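Long-range contact in CAS6A (Thermus thermophilus, PDB 4C97), which probably acts as a CRISPR-associated endoribonuclease of the Cas6 family, processing CRISPR RNA in antiviral defence: residues P140-R145 with A194-R199. The protein carries 1 engineered substitution. Sequence-based numbering, arbitrary orientation.
Sequences PVPEPR and AGFVGR
Pro-140 lies beside Gly-195, their CA atoms 4.7 Å apart, where the connection into helix 144-158 passes along strand 194-197, and no hydrogen bond links the two backbones. Two prolines, Pro-140 and Pro-142, turn their rings to the strand. The Pro-140 ring settles on the strand backbone: its CB comes within 3.4 Å of Ala-194 O and within 4.1 Å of Gly-195 CA. The carbonyl of the same proline is turned to Phe-196, with Pro-140 O 3.3 Å from Phe-196 CB.

Pro-142 completes the contact through a CH-pi interaction. Its CG stands over one face of the Phe-196 ring, 3.9 Å from the centroid and 17° off the normal, displaced toward the CD2 side of the ring; CD reaches CG of the same ring. With Phe-196 CG anti to the backbone N (chi1 -175°), one face of the phenyl ring is laid against CG and CD of Pro-142, and the two side chains cross at about a right angle. Pro-142 is also the centre of an inverse gamma turn, in which Glu-143 N donates to Val-141 O over 2.8 Å. This tight turn leads directly to Glu-143, the N-cap residue of the helix.

Strand 194-197 pairs antiparallel with strand 176-186, whose Thr-184 also touches Pro-140 and Ala-194, while Phe-196 also bonds through its backbone to Thr-130 of strand 129-134. Pro-142 packs on Phe-126 of strand 121-127 and Val-200 of strand 199-203, and its carbonyl is hydrogen-bonded to the Tyr-202 hydroxyl. The contact thus joins the entrance of helix 144-158 to one face of the antiparallel sheet that contains strands 176-186, 199-203 and 121-127, within the Cas6 family region of the chain.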
loop_
_atom_site.group_PDB
_atom_site.type_symbol
_atom_site.label_atom_id
_atom_site.label_comp_id
_atom_site.label_asym_id
_atom_site.label_seq_id
_atom_site.Cartn_x
_atom_site.Cartn_y
_atom_site.Cartn_z
ATOM N N PRO A 140 -13.114 10.099 3.700
ATOM C CA PRO A 140 -12.395 9.858 2.458
ATOM C C PRO A 140 -11.446 10.975 2.058
ATOM O O PRO A 140 -10.919 10.896 0.961
ATOM C CB PRO A 140 -13.543 9.790 1.444
ATOM C CG PRO A 140 -14.435 10.891 1.918
ATOM C CD PRO A 140 -14.447 10.688 3.427
ATOM N N VAL A 141 -11.216 11.974 2.908
ATOM C CA VAL A 141 -10.360 13.100 2.500
ATOM C C VAL A 141 -8.897 12.840 2.878
ATOM O O VAL A 141 -8.592 12.597 4.027
ATOM C CB VAL A 141 -10.811 14.414 3.140
ATOM C CG1 VAL A 141 -9.956 15.603 2.638
ATOM C CG2 VAL A 141 -12.264 14.646 2.856
ATOM N N PRO A 142 -7.994 12.908 1.900
ATOM C CA PRO A 142 -6.584 12.573 2.150
ATOM C C PRO A 142 -5.783 13.705 2.811
ATOM O O PRO A 142 -4.794 14.223 2.265
ATOM C CB PRO A 142 -6.085 12.199 0.764
ATOM C CG PRO A 142 -6.873 13.065 -0.157
ATOM C CD PRO A 142 -8.247 13.196 0.477
ATOM N N GLU A 143 -6.202 14.057 4.016
ATOM C CA GLU A 143 -5.551 15.093 4.800
ATOM C C GLU A 143 -4.115 14.668 5.093
ATOM O O GLU A 143 -3.877 13.487 5.374
ATOM C CB GLU A 143 -6.258 15.304 6.138
ATOM C CG GLU A 143 -7.716 15.713 6.041
ATOM C CD GLU A 143 -8.367 15.928 7.407
ATOM O OE1 GLU A 143 -7.696 15.748 8.442
ATOM O OE2 GLU A 143 -9.567 16.261 7.460
ATOM N N PRO A 144 -3.169 15.626 5.085
ATOM C CA PRO A 144 -1.792 15.235 5.440
ATOM C C PRO A 144 -1.683 14.424 6.745
ATOM O O PRO A 144 -0.987 13.399 6.786
ATOM C CB PRO A 144 -1.061 16.576 5.576
ATOM C CG PRO A 144 -1.835 17.529 4.676
ATOM C CD PRO A 144 -3.272 17.054 4.699
ATOM N N ARG A 145 -2.343 14.862 7.817
ATOM C CA ARG A 145 -2.145 14.179 9.096
ATOM C C ARG A 145 -2.640 12.718 9.043
ATOM O O ARG A 145 -2.038 11.804 9.641
ATOM C CB ARG A 145 -2.816 14.948 10.225
ATOM C CG ARG A 145 -4.290 15.031 10.056
ATOM C CD ARG A 145 -4.929 15.936 11.081
ATOM N NE ARG A 145 -6.379 15.835 10.932
ATOM C CZ ARG A 145 -7.147 14.925 11.535
ATOM N NH1 ARG A 145 -6.633 14.026 12.376
ATOM N NH2 ARG A 145 -8.448 14.921 11.297
ATOM N N ALA A 194 -17.007 5.936 0.975
ATOM C CA ALA A 194 -16.301 6.195 -0.271
ATOM C C ALA A 194 -14.828 6.385 0.040
ATOM O O ALA A 194 -14.440 6.553 1.203
ATOM C CB ALA A 194 -16.855 7.418 -0.976
ATOM N N GLY A 195 -13.999 6.291 -0.996
ATOM C CA GLY A 195 -12.587 6.551 -0.854
ATOM C C GLY A 195 -12.043 7.401 -1.979
ATOM O O GLY A 195 -12.526 7.355 -3.107
ATOM N N PHE A 196 -11.036 8.205 -1.651
ATOM C CA PHE A 196 -10.391 9.076 -2.627
ATOM C C PHE A 196 -9.493 8.320 -3.593
ATOM O O PHE A 196 -8.750 7.423 -3.191
ATOM C CB PHE A 196 -9.533 10.103 -1.902
ATOM C CG PHE A 196 -8.912 11.130 -2.817
ATOM C CD1 PHE A 196 -9.642 12.223 -3.225
ATOM C CD2 PHE A 196 -7.594 11.015 -3.242
ATOM C CE1 PHE A 196 -9.080 13.165 -4.059
ATOM C CE2 PHE A 196 -7.033 11.967 -4.072
ATOM C CZ PHE A 196 -7.760 13.031 -4.470
ATOM N N VAL A 197 -9.566 8.720 -4.859
ATOM C CA VAL A 197 -8.654 8.290 -5.909
ATOM C C VAL A 197 -8.181 9.526 -6.644
ATOM O O VAL A 197 -8.997 10.419 -6.966
ATOM C CB VAL A 197 -9.350 7.326 -6.894
ATOM C CG1 VAL A 197 -8.472 6.984 -8.070
ATOM C CG2 VAL A 197 -9.737 6.036 -6.173
ATOM N N GLY A 198 -6.879 9.577 -6.944
ATOM C CA GLY A 198 -6.329 10.773 -7.563
ATOM C C GLY A 198 -4.916 11.073 -7.102
ATOM O O GLY A 198 -4.201 10.180 -6.698
ATOM N N ARG A 199 -4.525 12.341 -7.182
ATOM C CA ARG A 199 -3.158 12.729 -6.885
ATOM C C ARG A 199 -3.151 13.888 -5.910
ATOM O O ARG A 199 -3.893 14.869 -6.093
ATOM C CB ARG A 199 -2.453 13.141 -8.177
ATOM C CG ARG A 199 -1.029 13.598 -8.024
ATOM C CD ARG A 199 -0.453 13.865 -9.416
ATOM N NE ARG A 199 0.986 14.097 -9.422
ATOM C CZ ARG A 199 1.549 15.266 -9.160
ATOM N NH1 ARG A 199 0.792 16.306 -8.853
ATOM N NH2 ARG A 199 2.870 15.393 -9.196
#